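Local coordinates for protein Baccell_00875 (Bacteroides cellulosilyticus DSM 14838, PDB 5NO8) that probably acts as a polysaccharide lyase that removes rhamnose caps, linked to glucuronic acid, from complex arabinogalactan proteins, at residues R162-I167 with E576-F581; V308-A313 with C332-N337; D99-L104 with I114-K119; G75-V80 with V137-V142. One frame throughout, in Å; residues are numbered along the deposited sequence.

Interaction 1: residues R162-I167 with E576-F581; sequences RAHTHI and EAFNGF
The imidazole of His166 reaches from its strand into the loop Ala577 to Gly580. Its CB points toward that loop, and CG lies beside the backbone N, anti to the carbonyl carbon (chi1 -63°), which carries the ring toward Gly580. His166 CG sits 4.0 Å from Gly580 CA, which lies over one ring face in a CH-pi contact. His166 ND1 looks onto Gly580 N at 3.6 Å, while Asn579 O lies above the same face, near the rim. At the ring edge, His166 CE1 comes 3.3 Å from Phe578 O. The tip, His166 NE2, donates to Ala577 O at 2.8 Å with an N-H...O angle of 148°, and the acceptor lies in the imidazole plane. Strand 163-168 is outermost in an eight-stranded antiparallel sheet, and the acceptor belongs to a type I beta turn, Glu576 to Asn579, at the end of helix 562-576. A leucine in place of His166 would probably leave Ala577 O without this buried donor. Two residues earlier, the His164 ring turns toward Phe578, with the planes inclined at 38° and NE2 over the centre of the phenyl face. Ala577 O also approaches His164 CB at 3.4 Å, and Ala577 CB lies 3.8 Å from His164 CD2.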
loop_
_atom_site.group_PDB
_atom_site.type_symbol
_atom_site.label_atom_id
_atom_site.label_comp_id
_atom_site.label_asym_id
_atom_site.label_seq_id
_atom_site.Cartn_x
_atom_site.Cartn_y
_atom_site.Cartn_z
ATOM N N ARG A 162 -1.244 2.612 -17.700
ATOM C CA ARG A 162 -1.451 1.625 -16.627
ATOM C C ARG A 162 -2.290 2.259 -15.541
ATOM O O ARG A 162 -2.461 3.476 -15.505
ATOM C CB ARG A 162 -0.135 1.105 -16.052
ATOM C CG ARG A 162 0.789 0.413 -17.053
ATOM C CD ARG A 162 0.164 -0.884 -17.557
ATOM N NE ARG A 162 1.062 -1.634 -18.419
ATOM C CZ ARG A 162 1.255 -1.381 -19.719
ATOM N NH1 ARG A 162 0.616 -0.396 -20.327
ATOM N NH2 ARG A 162 2.116 -2.118 -20.409
ATOM N N ALA A 163 -2.823 1.430 -14.655
ATOM C CA ALA A 163 -3.755 1.932 -13.631
ATOM C C ALA A 163 -3.411 1.417 -12.240
ATOM O O ALA A 163 -3.114 0.240 -12.068
ATOM C CB ALA A 163 -5.171 1.539 -13.988
ATOM N N HIS A 164 -3.488 2.318 -11.262
ATOM C CA HIS A 164 -3.513 1.932 -9.846
ATOM C C HIS A 164 -4.921 1.406 -9.549
ATOM O O HIS A 164 -5.909 2.144 -9.653
ATOM C CB HIS A 164 -3.198 3.130 -8.970
ATOM C CG HIS A 164 -1.815 3.663 -9.164
ATOM N ND1 HIS A 164 -0.702 2.857 -9.108
ATOM C CD2 HIS A 164 -1.364 4.925 -9.369
ATOM C CE1 HIS A 164 0.379 3.604 -9.269
ATOM N NE2 HIS A 164 0.004 4.857 -9.444
ATOM N N THR A 165 -5.005 0.131 -9.193
ATOM C CA THR A 165 -6.286 -0.534 -9.044
ATOM C C THR A 165 -6.678 -0.591 -7.566
ATOM O O THR A 165 -6.075 -1.312 -6.798
ATOM C CB THR A 165 -6.170 -1.916 -9.700
ATOM O OG1 THR A 165 -5.739 -1.720 -11.066
ATOM C CG2 THR A 165 -7.468 -2.592 -9.731
ATOM N N HIS A 166 -7.667 0.191 -7.186
ATOM C CA HIS A 166 -8.075 0.317 -5.784
ATOM C C HIS A 166 -9.253 -0.609 -5.588
ATOM O O HIS A 166 -10.374 -0.299 -6.007
ATOM C CB HIS A 166 -8.412 1.756 -5.496
ATOM C CG HIS A 166 -7.229 2.655 -5.671
ATOM N ND1 HIS A 166 -6.072 2.491 -4.936
ATOM C CD2 HIS A 166 -6.980 3.655 -6.561
ATOM C CE1 HIS A 166 -5.171 3.374 -5.351
ATOM N NE2 HIS A 166 -5.702 4.106 -6.317
ATOM N N ILE A 167 -8.976 -1.731 -4.933
ATOM C CA ILE A 167 -9.965 -2.795 -4.750
ATOM C C ILE A 167 -10.589 -2.645 -3.371
ATOM O O ILE A 167 -9.855 -2.505 -2.397
ATOM C CB ILE A 167 -9.306 -4.172 -4.843
ATOM C CG1 ILE A 167 -8.548 -4.310 -6.167
ATOM C CG2 ILE A 167 -10.358 -5.280 -4.711
ATOM C CD1 ILE A 167 -7.601 -5.482 -6.161
ATOM N N GLU A 576 -1.012 11.063 -5.290
ATOM C CA GLU A 576 -2.310 10.734 -4.706
ATOM C C GLU A 576 -2.996 9.578 -5.399
ATOM O O GLU A 576 -3.798 8.878 -4.770
ATOM C CB GLU A 576 -3.244 11.950 -4.657
ATOM C CG GLU A 576 -2.711 13.025 -3.716
ATOM C CD GLU A 576 -3.665 14.173 -3.509
ATOM O OE1 GLU A 576 -4.890 13.927 -3.426
ATOM O OE2 GLU A 576 -3.193 15.318 -3.389
ATOM N N ALA A 577 -2.651 9.336 -6.662
ATOM C CA ALA A 577 -3.258 8.235 -7.417
ATOM C C ALA A 577 -2.907 6.836 -6.870
ATOM O O ALA A 577 -3.653 5.870 -7.086
ATOM C CB ALA A 577 -2.889 8.344 -8.891
ATOM N N PHE A 578 -1.792 6.735 -6.149
ATOM C CA PHE A 578 -1.381 5.477 -5.522
ATOM C C PHE A 578 -2.293 5.031 -4.375
ATOM O O PHE A 578 -2.183 3.875 -3.945
ATOM C CB PHE A 578 0.035 5.601 -4.947
ATOM C CG PHE A 578 1.134 5.609 -5.976
ATOM C CD1 PHE A 578 1.706 4.410 -6.396
ATOM C CD2 PHE A 578 1.636 6.801 -6.469
ATOM C CE1 PHE A 578 2.753 4.415 -7.309
ATOM C CE2 PHE A 578 2.706 6.812 -7.384
ATOM C CZ PHE A 578 3.231 5.619 -7.820
ATOM N N ASN A 579 -3.128 5.935 -3.876
ATOM C CA ASN A 579 -3.842 5.755 -2.606
ATOM C C ASN A 579 -5.340 5.648 -2.817
ATOM O O ASN A 579 -5.966 6.482 -3.508
ATOM C CB ASN A 579 -3.644 6.960 -1.696
ATOM C CG ASN A 579 -2.244 7.081 -1.154
ATOM O OD1 ASN A 579 -1.313 6.418 -1.586
ATOM N ND2 ASN A 579 -2.089 7.978 -0.206
ATOM N N GLY A 580 -5.945 4.680 -2.130
ATOM C CA GLY A 580 -7.382 4.532 -2.162
ATOM C C GLY A 580 -8.059 5.224 -0.985
ATOM O O GLY A 580 -7.386 5.831 -0.122
ATOM N N PHE A 581 -9.391 5.146 -0.958
ATOM C CA PHE A 581 -10.199 5.709 0.136
ATOM C C PHE A 581 -11.069 4.641 0.785
ATOM O O PHE A 581 -12.078 4.972 1.431
ATOM C CB PHE A 581 -11.024 6.917 -0.333
ATOM C CG PHE A 581 -11.926 6.620 -1.497
ATOM C CD1 PHE A 581 -13.193 6.081 -1.307
ATOM C CD2 PHE A 581 -11.491 6.868 -2.800
ATOM C CE1 PHE A 581 -14.015 5.797 -2.394
ATOM C CE2 PHE A 581 -12.309 6.575 -3.881
ATOM C CZ PHE A 581 -13.551 6.025 -3.675
#

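Interaction 2: residues V308-A313 with C332-N337; sequences VPMEQA and CLVISN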
loop_
_atom_site.group_PDB
_atom_site.type_symbol
_atom_site.label_atom_id
_atom_site.label_comp_id
_atom_site.label_asym_id
_atom_site.label_seq_id
_atom_site.Cartn_x
_atom_site.Cartn_y
_atom_site.Cartn_z
ATOM N N VAL A 308 -20.389 4.878 18.532
ATOM C CA VAL A 308 -20.145 3.959 19.629
ATOM C C VAL A 308 -18.803 4.242 20.273
ATOM O O VAL A 308 -17.879 4.684 19.619
ATOM C CB VAL A 308 -20.150 2.474 19.198
ATOM C CG1 VAL A 308 -21.545 2.015 18.831
ATOM C CG2 VAL A 308 -19.172 2.218 18.071
ATOM N N PRO A 309 -18.691 3.948 21.562
ATOM C CA PRO A 309 -17.394 3.958 22.196
ATOM C C PRO A 309 -16.576 2.699 21.848
ATOM O O PRO A 309 -17.107 1.599 21.647
ATOM C CB PRO A 309 -17.751 4.007 23.685
ATOM C CG PRO A 309 -19.014 3.250 23.767
ATOM C CD PRO A 309 -19.761 3.609 22.515
ATOM N N MET A 310 -15.277 2.898 21.756
ATOM C CA MET A 310 -14.351 1.843 21.423
ATOM C C MET A 310 -13.675 1.458 22.727
ATOM O O MET A 310 -12.691 2.067 23.102
ATOM C CB MET A 310 -13.349 2.366 20.379
ATOM C CG MET A 310 -13.973 2.823 19.075
ATOM S SD MET A 310 -14.918 1.508 18.233
ATOM C CE MET A 310 -13.863 1.279 16.804
ATOM N N GLU A 311 -14.162 0.419 23.399
ATOM C CA GLU A 311 -13.734 0.155 24.774
ATOM C C GLU A 311 -12.818 -1.063 24.957
ATOM O O GLU A 311 -12.405 -1.355 26.084
ATOM C CB GLU A 311 -14.951 0.060 25.714
ATOM C CG GLU A 311 -15.887 1.283 25.704
ATOM C CD GLU A 311 -15.343 2.559 26.399
ATOM O OE1 GLU A 311 -16.173 3.450 26.703
ATOM O OE2 GLU A 311 -14.124 2.693 26.683
ATOM N N GLN A 312 -12.432 -1.713 23.866
ATOM C CA GLN A 312 -11.569 -2.881 23.967
ATOM C C GLN A 312 -10.602 -2.918 22.813
ATOM O O GLN A 312 -11.006 -2.762 21.664
ATOM C CB GLN A 312 -12.418 -4.140 23.939
ATOM C CG GLN A 312 -11.652 -5.456 24.009
ATOM C CD GLN A 312 -12.635 -6.600 24.180
ATOM O OE1 GLN A 312 -13.159 -7.147 23.195
ATOM N NE2 GLN A 312 -12.991 -6.865 25.408
ATOM N N ALA A 313 -9.334 -3.130 23.135
ATOM C CA ALA A 313 -8.303 -3.271 22.116
ATOM C C ALA A 313 -8.598 -4.415 21.161
ATOM O O ALA A 313 -9.144 -5.451 21.557
ATOM C CB ALA A 313 -6.928 -3.454 22.756
ATOM N N CYS A 332 -11.844 -1.379 11.310
ATOM C CA CYS A 332 -11.181 -0.465 12.224
ATOM C C CYS A 332 -10.326 -1.244 13.215
ATOM O O CYS A 332 -10.516 -2.453 13.415
ATOM C CB CYS A 332 -12.193 0.365 13.005
ATOM S SG CYS A 332 -13.201 1.378 11.920
ATOM N N LEU A 333 -9.394 -0.534 13.850
ATOM C CA LEU A 333 -8.522 -1.113 14.856
ATOM C C LEU A 333 -8.576 -0.250 16.104
ATOM O O LEU A 333 -8.555 0.979 16.005
ATOM C CB LEU A 333 -7.067 -1.149 14.353
ATOM C CG LEU A 333 -6.007 -1.736 15.263
ATOM C CD1 LEU A 333 -6.210 -3.217 15.507
ATOM C CD2 LEU A 333 -4.604 -1.514 14.676
ATOM N N VAL A 334 -8.625 -0.905 17.254
ATOM C CA VAL A 334 -8.480 -0.253 18.549
ATOM C C VAL A 334 -7.166 -0.641 19.202
ATOM O O VAL A 334 -6.836 -1.843 19.335
ATOM C CB VAL A 334 -9.686 -0.548 19.484
ATOM C CG1 VAL A 334 -9.545 0.232 20.791
ATOM C CG2 VAL A 334 -10.956 -0.140 18.802
ATOM N N ILE A 335 -6.412 0.375 19.620
ATOM C CA ILE A 335 -5.147 0.154 20.327
ATOM C C ILE A 335 -5.335 0.690 21.760
ATOM O O ILE A 335 -6.251 1.455 21.991
ATOM C CB ILE A 335 -3.956 0.818 19.610
ATOM C CG1 ILE A 335 -4.087 2.332 19.608
ATOM C CG2 ILE A 335 -3.826 0.290 18.177
ATOM C CD1 ILE A 335 -2.855 3.033 19.081
ATOM N N SER A 336 -4.454 0.322 22.688
ATOM C CA SER A 336 -4.554 0.768 24.083
ATOM C C SER A 336 -4.469 2.277 24.107
ATOM O O SER A 336 -5.426 2.968 24.476
ATOM C CB SER A 336 -3.408 0.182 24.942
ATOM O OG SER A 336 -2.100 0.474 24.372
ATOM N N ASN A 337 -3.306 2.787 23.710
ATOM C CA ASN A 337 -3.135 4.195 23.369
ATOM C C ASN A 337 -1.788 4.386 22.692
ATOM O O ASN A 337 -0.850 3.603 22.898
ATOM C CB ASN A 337 -3.264 5.149 24.558
ATOM C CG ASN A 337 -2.113 5.039 25.523
ATOM O OD1 ASN A 337 -1.079 5.700 25.373
ATOM N ND2 ASN A 337 -2.294 4.208 26.528
#
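Val334 is turned about its first torsion (chi1 -176°) with CG1 anti to the backbone N and CG2 beside it, and this splits its two methyls between two neighbours: CG2 goes to Met310, CG1 to the carbonyl of Gln312. Met310 meets it with a chain bent at chi2 (-59°) and again at chi3, which folds the thioether back. As a result both ends of the methionine touch one methyl, since Met310 CB and CE each lie 3.8 Å from Val334 CG2. The terminal Met310 CE continues to Cys332 CB, 4.2 Å away, two residues back along the same strand. These contacts are apolar, and no hydrogen bond links the two segments. The strands concerned, 303-309 and 326-335, are not neighbours in their eight-stranded mixed sheet, because three others come between them in sheet order; the loop after 303-309 nevertheless passes over Val334 before entering strand 314-322, the direct antiparallel partner of 326-335. Met310 and Cys332 both touch Phe267 of strand 266-268, and Met310 and Val334 both touch Val316, so the methionine is packed within an apolar cluster drawn from several strands. On the other branch, the carbonyl oxygen Gln312 O lies against Val334, 3.4 Å from its CG1 and equally near its CB. Ala313 CA makes a bent CA-H...O contact with Val334 O, 3.5 Å with 127° at the hydrogen. The strand ends at Ile335, and Asn337 then caps helix 338-352 with its side chain.

Interaction 3: residues D99-L104 with I114-K119; sequences DGMKVL and IKREIK
Arg116 grips the 99-104 segment at two points, by its side chain and by its backbone. Arg116 NH1 donates to Gly100 O at 2.9 Å, close to the carbonyl axis and within the guanidinium plane, although the N-H...O angle is a modest 137°; its backbone N binds Met101 O at 2.8 Å with a straighter 168°. These bonds extend the beta hairpin of strands 102-107 and 110-119, next to the edge strand 95-96 of an eight-stranded antiparallel sheet. Val103 and Ile114 form a hydrogen-bonded pair, with Val103 N to Ile114 O at 2.9 Å and Ile114 N to Val103 O at 2.8 Å, and Lys102 faces Lys115 as a non-hydrogen-bonded pair. The guanidinium has outside partners too: NH1 also reaches Gly38 O, and NE forms a salt bridge with Glu125. A leucine in place of Arg116 would probably leave Gly100 O without its donor and Glu125 without its counter-charge. Asp99 OD1 accepts from Met101 N at 3.1 Å, which makes an Asx turn just before the strand. Packing follows outward. Val103 CG2 lies 3.5 Å from Arg116 NH1, approaching obliquely. Met101, bent at chi2 and chi3, crosses Arg116 at about a right angle, bringing SD alongside Arg116 CB and placing Met101 CE 3.8 Å from that CB and 4.1 Å from Ile118 CG1.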
loop_
_atom_site.group_PDB
_atom_site.type_symbol
_atom_site.label_atom_id
_atom_site.label_comp_id
_atom_site.label_asym_id
_atom_site.label_seq_id
_atom_site.Cartn_x
_atom_site.Cartn_y
_atom_site.Cartn_z
ATOM N N ASP A 99 -21.750 -12.229 -31.196
ATOM C CA ASP A 99 -21.157 -10.975 -30.710
ATOM C C ASP A 99 -20.365 -11.077 -29.391
ATOM O O ASP A 99 -19.864 -10.065 -28.901
ATOM C CB ASP A 99 -22.216 -9.875 -30.616
ATOM C CG ASP A 99 -23.282 -10.132 -29.541
ATOM O OD1 ASP A 99 -23.301 -11.193 -28.855
ATOM O OD2 ASP A 99 -24.157 -9.253 -29.419
ATOM N N GLY A 100 -20.247 -12.283 -28.827
ATOM C CA GLY A 100 -19.521 -12.486 -27.573
ATOM C C GLY A 100 -20.197 -11.929 -26.337
ATOM O O GLY A 100 -19.577 -11.925 -25.275
ATOM N N MET A 101 -21.462 -11.491 -26.438
ATOM C CA MET A 101 -22.132 -10.855 -25.290
ATOM C C MET A 101 -22.898 -11.835 -24.424
ATOM O O MET A 101 -23.410 -11.454 -23.369
ATOM C CB MET A 101 -23.040 -9.731 -25.762
ATOM C CG MET A 101 -22.260 -8.654 -26.505
ATOM S SD MET A 101 -20.956 -7.814 -25.601
ATOM C CE MET A 101 -21.900 -6.447 -24.914
ATOM N N LYS A 102 -23.019 -13.083 -24.872
ATOM C CA LYS A 102 -23.611 -14.128 -24.059
ATOM C C LYS A 102 -22.660 -15.295 -24.120
ATOM O O LYS A 102 -22.323 -15.755 -25.216
ATOM C CB LYS A 102 -24.981 -14.533 -24.593
ATOM C CG LYS A 102 -25.635 -15.673 -23.819
ATOM C CD LYS A 102 -26.486 -16.585 -24.688
ATOM C CE LYS A 102 -26.999 -17.780 -23.881
ATOM N NZ LYS A 102 -28.234 -18.379 -24.478
ATOM N N VAL A 103 -22.225 -15.772 -22.954
ATOM C CA VAL A 103 -21.292 -16.875 -22.899
ATOM C C VAL A 103 -21.763 -17.841 -21.819
ATOM O O VAL A 103 -22.086 -17.425 -20.688
ATOM C CB VAL A 103 -19.846 -16.400 -22.611
ATOM C CG1 VAL A 103 -18.861 -17.489 -22.948
ATOM C CG2 VAL A 103 -19.476 -15.146 -23.423
ATOM N N LEU A 104 -21.826 -19.119 -22.166
ATOM C CA LEU A 104 -22.288 -20.153 -21.274
ATOM C C LEU A 104 -21.213 -21.202 -21.108
ATOM O O LEU A 104 -20.679 -21.735 -22.096
ATOM C CB LEU A 104 -23.575 -20.759 -21.836
ATOM C CG LEU A 104 -24.301 -21.825 -21.048
ATOM C CD1 LEU A 104 -24.696 -21.282 -19.698
ATOM C CD2 LEU A 104 -25.521 -22.338 -21.830
ATOM N N ILE A 114 -22.657 -15.852 -18.478
ATOM C CA ILE A 114 -22.329 -14.444 -18.503
ATOM C C ILE A 114 -23.161 -13.716 -19.543
ATOM O O ILE A 114 -23.118 -14.085 -20.710
ATOM C CB ILE A 114 -20.851 -14.199 -18.822
ATOM C CG1 ILE A 114 -19.970 -15.079 -17.938
ATOM C CG2 ILE A 114 -20.526 -12.722 -18.615
ATOM C CD1 ILE A 114 -18.494 -15.021 -18.260
ATOM N N LYS A 115 -23.892 -12.686 -19.119
ATOM C CA LYS A 115 -24.667 -11.817 -20.027
ATOM C C LYS A 115 -24.074 -10.427 -19.937
ATOM O O LYS A 115 -24.020 -9.860 -18.847
ATOM C CB LYS A 115 -26.154 -11.812 -19.620
ATOM C CG LYS A 115 -26.853 -13.169 -19.820
ATOM C CD LYS A 115 -28.355 -13.146 -19.519
ATOM C CE LYS A 115 -28.643 -13.433 -18.041
ATOM N NZ LYS A 115 -30.082 -13.295 -17.748
ATOM N N ARG A 116 -23.620 -9.900 -21.072
ATOM C CA ARG A 116 -23.047 -8.568 -21.148
ATOM C C ARG A 116 -23.927 -7.625 -21.948
ATOM O O ARG A 116 -24.494 -8.020 -22.967
ATOM C CB ARG A 116 -21.702 -8.611 -21.825
ATOM C CG ARG A 116 -20.686 -9.437 -21.077
ATOM C CD ARG A 116 -19.472 -9.711 -21.934
ATOM N NE ARG A 116 -18.514 -10.524 -21.190
ATOM C CZ ARG A 116 -17.833 -11.560 -21.660
ATOM N NH1 ARG A 116 -17.979 -11.983 -22.908
ATOM N NH2 ARG A 116 -16.965 -12.185 -20.859
ATOM N N GLU A 117 -24.028 -6.392 -21.482
ATOM C CA GLU A 117 -24.677 -5.347 -22.264
ATOM C C GLU A 117 -24.020 -4.013 -22.043
ATOM O O GLU A 117 -23.441 -3.774 -21.002
ATOM C CB GLU A 117 -26.204 -5.349 -22.140
ATOM C CG GLU A 117 -26.873 -4.939 -20.870
ATOM C CD GLU A 117 -28.408 -4.999 -21.016
ATOM O OE1 GLU A 117 -28.998 -4.226 -21.818
ATOM O OE2 GLU A 117 -29.037 -5.829 -20.331
ATOM N N ILE A 118 -23.996 -3.189 -23.092
ATOM C CA ILE A 118 -23.471 -1.846 -22.973
ATOM C C ILE A 118 -24.731 -1.002 -22.844
ATOM O O ILE A 118 -25.562 -1.003 -23.755
ATOM C CB ILE A 118 -22.664 -1.404 -24.202
ATOM C CG1 ILE A 118 -21.494 -2.355 -24.490
ATOM C CG2 ILE A 118 -22.176 0.031 -24.019
ATOM C CD1 ILE A 118 -20.378 -2.340 -23.474
ATOM N N LYS A 119 -24.880 -0.317 -21.720
ATOM C CA LYS A 119 -26.084 0.467 -21.398
ATOM C C LYS A 119 -25.641 1.893 -21.057
ATOM O O LYS A 119 -24.967 2.109 -20.055
ATOM C CB LYS A 119 -26.840 -0.149 -20.212
#

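Interaction 4: residues G75-V80 with V137-V142; sequences GYFTVV and VSLYDV
Backbone hydrogen bonds tie Thr78 to Tyr140 and Val80 to Ser138, each pair reciprocally. Thr78 N to Tyr140 O, Tyr140 N to Thr78 O and Val80 N to Ser138 O are all 2.8 Å long. Ser138 N to Val80 O is slightly longer, at 3.0 Å. Two waters add to this ladder. One donates to Asp141 O and also binds Thr78 OG1; the other donates to Val80 O and also binds Ser138 OG. Thr78 OG1 has a further partner in a bound glycerol, probably from the crystallisation liquor. Weaker CA-H...O contacts fill the intervals, among them Phe77 CA to Asp141 O at 3.5 Å with 164° at the hydrogen. This is an antiparallel pairing of strands 75-81 and 137-145, within a mixed sheet, with Val79 opposite Leu139 as the non-hydrogen-bonded pair. The chain changes direction at Asp141, whose phi is positive (49°); its carboxylate forms a hydrogen bond with Tyr663 OH and a salt bridge with Lys664. The apolar contacts fall on two faces. On one, Leu139 CD2 lies 3.6 Å from Val79 CB and 3.8 Å from Phe77 CD1, while Val79 CG2, anti to its own N, reaches Val137 CB. Phe77, Val137 and Leu139 also touch Ile110 of strand 110-119, in a second sheet. On the other face, Val80 CG2 meets the edge of the Tyr140 ring, 3.7 Å from Tyr140 CD2.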
loop_
_atom_site.group_PDB
_atom_site.type_symbol
_atom_site.label_atom_id
_atom_site.label_comp_id
_atom_site.label_asym_id
_atom_site.label_seq_id
_atom_site.Cartn_x
_atom_site.Cartn_y
_atom_site.Cartn_z
ATOM N N GLY A 75 -12.796 -17.815 -14.686
ATOM C CA GLY A 75 -12.712 -17.968 -13.227
ATOM C C GLY A 75 -12.631 -19.398 -12.808
ATOM O O GLY A 75 -12.316 -20.280 -13.614
ATOM N N TYR A 76 -12.911 -19.624 -11.532
ATOM C CA TYR A 76 -12.747 -20.925 -10.917
ATOM C C TYR A 76 -13.572 -21.075 -9.656
ATOM O O TYR A 76 -14.069 -20.108 -9.099
ATOM C CB TYR A 76 -11.248 -21.182 -10.613
ATOM C CG TYR A 76 -10.605 -20.102 -9.765
ATOM C CD1 TYR A 76 -10.713 -20.123 -8.387
ATOM C CD2 TYR A 76 -9.891 -19.052 -10.351
ATOM C CE1 TYR A 76 -10.125 -19.131 -7.620
ATOM C CE2 TYR A 76 -9.316 -18.034 -9.590
ATOM C CZ TYR A 76 -9.424 -18.099 -8.216
ATOM O OH TYR A 76 -8.859 -17.121 -7.455
ATOM N N PHE A 77 -13.728 -22.318 -9.222
ATOM C CA PHE A 77 -14.412 -22.620 -7.979
ATOM C C PHE A 77 -14.036 -24.023 -7.581
ATOM O O PHE A 77 -13.617 -24.843 -8.419
ATOM C CB PHE A 77 -15.939 -22.486 -8.117
ATOM C CG PHE A 77 -16.522 -23.361 -9.193
ATOM C CD1 PHE A 77 -16.765 -24.698 -8.953
ATOM C CD2 PHE A 77 -16.783 -22.859 -10.455
ATOM C CE1 PHE A 77 -17.287 -25.526 -9.945
ATOM C CE2 PHE A 77 -17.310 -23.688 -11.440
ATOM C CZ PHE A 77 -17.551 -25.012 -11.184
ATOM N N THR A 78 -14.167 -24.295 -6.298
ATOM C CA THR A 78 -14.012 -25.634 -5.779
ATOM C C THR A 78 -15.376 -26.155 -5.414
ATOM O O THR A 78 -16.030 -25.599 -4.535
ATOM C CB THR A 78 -13.059 -25.637 -4.582
ATOM O OG1 THR A 78 -11.774 -25.180 -5.016
ATOM C CG2 THR A 78 -12.942 -27.030 -3.973
ATOM N N VAL A 79 -15.785 -27.261 -6.020
ATOM C CA VAL A 79 -17.098 -27.821 -5.791
ATOM C C VAL A 79 -16.971 -29.029 -4.869
ATOM O O VAL A 79 -16.118 -29.903 -5.049
ATOM C CB VAL A 79 -17.891 -28.105 -7.085
ATOM C CG1 VAL A 79 -17.160 -28.988 -8.027
ATOM C CG2 VAL A 79 -19.255 -28.698 -6.764
ATOM N N VAL A 80 -17.817 -29.032 -3.863
ATOM C CA VAL A 80 -17.811 -30.061 -2.847
ATOM C C VAL A 80 -19.181 -30.697 -2.717
ATOM O O VAL A 80 -20.192 -30.007 -2.535
ATOM C CB VAL A 80 -17.414 -29.456 -1.489
ATOM C CG1 VAL A 80 -17.521 -30.511 -0.392
ATOM C CG2 VAL A 80 -16.001 -28.905 -1.552
ATOM N N VAL A 137 -24.726 -28.726 -3.762
ATOM C CA VAL A 137 -23.285 -28.548 -3.823
ATOM C C VAL A 137 -22.893 -27.347 -2.970
ATOM O O VAL A 137 -23.668 -26.389 -2.824
ATOM C CB VAL A 137 -22.781 -28.326 -5.262
ATOM C CG1 VAL A 137 -23.187 -29.508 -6.155
ATOM C CG2 VAL A 137 -23.297 -27.030 -5.861
ATOM N N SER A 138 -21.680 -27.411 -2.422
ATOM C CA SER A 138 -21.041 -26.265 -1.787
ATOM C C SER A 138 -19.918 -25.799 -2.703
ATOM O O SER A 138 -19.201 -26.619 -3.271
ATOM C CB SER A 138 -20.513 -26.619 -0.419
ATOM O OG SER A 138 -21.560 -26.953 0.475
ATOM N N LEU A 139 -19.826 -24.507 -2.939
ATOM C CA LEU A 139 -18.751 -23.950 -3.752
ATOM C C LEU A 139 -17.872 -23.122 -2.832
ATOM O O LEU A 139 -18.389 -22.258 -2.120
ATOM C CB LEU A 139 -19.293 -23.043 -4.870
ATOM C CG LEU A 139 -20.268 -23.735 -5.862
ATOM C CD1 LEU A 139 -20.690 -22.786 -6.975
ATOM C CD2 LEU A 139 -19.634 -25.007 -6.426
ATOM N N TYR A 140 -16.573 -23.387 -2.855
ATOM C CA TYR A 140 -15.620 -22.644 -2.087
ATOM C C TYR A 140 -14.608 -22.001 -3.030
ATOM O O TYR A 140 -14.334 -22.522 -4.123
ATOM C CB TYR A 140 -14.901 -23.577 -1.140
ATOM C CG TYR A 140 -15.742 -24.203 -0.080
ATOM C CD1 TYR A 140 -15.953 -23.548 1.141
ATOM C CD2 TYR A 140 -16.350 -25.434 -0.260
ATOM C CE1 TYR A 140 -16.691 -24.134 2.136
ATOM C CE2 TYR A 140 -17.111 -26.022 0.739
ATOM C CZ TYR A 140 -17.282 -25.346 1.935
ATOM O OH TYR A 140 -17.994 -25.917 2.947
ATOM N N ASP A 141 -14.016 -20.883 -2.600
ATOM C CA ASP A 141 -12.996 -20.191 -3.399
ATOM C C ASP A 141 -13.475 -19.984 -4.837
ATOM O O ASP A 141 -12.840 -20.392 -5.817
ATOM C CB ASP A 141 -11.664 -20.943 -3.322
ATOM C CG ASP A 141 -10.875 -20.582 -2.067
ATOM O OD1 ASP A 141 -11.535 -20.214 -1.052
ATOM O OD2 ASP A 141 -9.612 -20.601 -2.107
ATOM N N VAL A 142 -14.611 -19.337 -4.911
ATOM C CA VAL A 142 -15.263 -18.980 -6.169
ATOM C C VAL A 142 -14.727 -17.594 -6.547
ATOM O O VAL A 142 -14.798 -16.674 -5.739
ATOM C CB VAL A 142 -16.793 -18.878 -6.007
ATOM C CG1 VAL A 142 -17.453 -18.571 -7.359
ATOM C CG2 VAL A 142 -17.344 -20.145 -5.374
HETATM O O HOH W 1 -11.412 -22.747 -6.330
HETATM O O HOH W 2 -21.630 -29.622 -0.192
#

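Overall arrangement
The four contacts form two nested pairs in series along the chain: interaction 4 encloses interaction 3, and interaction 1, which opens later, encloses interaction 2. Interactions 1 and 3 sit toward opposite ends of one eight-stranded antiparallel sheet, their centres about 28 Å apart. Interaction 4 belongs to the mixed sheet of strands 75-81 and 137-145, whose side chains touch strand 110-119 of that antiparallel sheet; its nearest atoms come about 7 Å from interaction 3. Interaction 2 lies in a third sheet, about 47 Å from interaction 3 between centres. With 408 residues between its segments, interaction 1 joins the N-terminal beta region to the helical C-terminal half, whereas the others join segments within the beta portions.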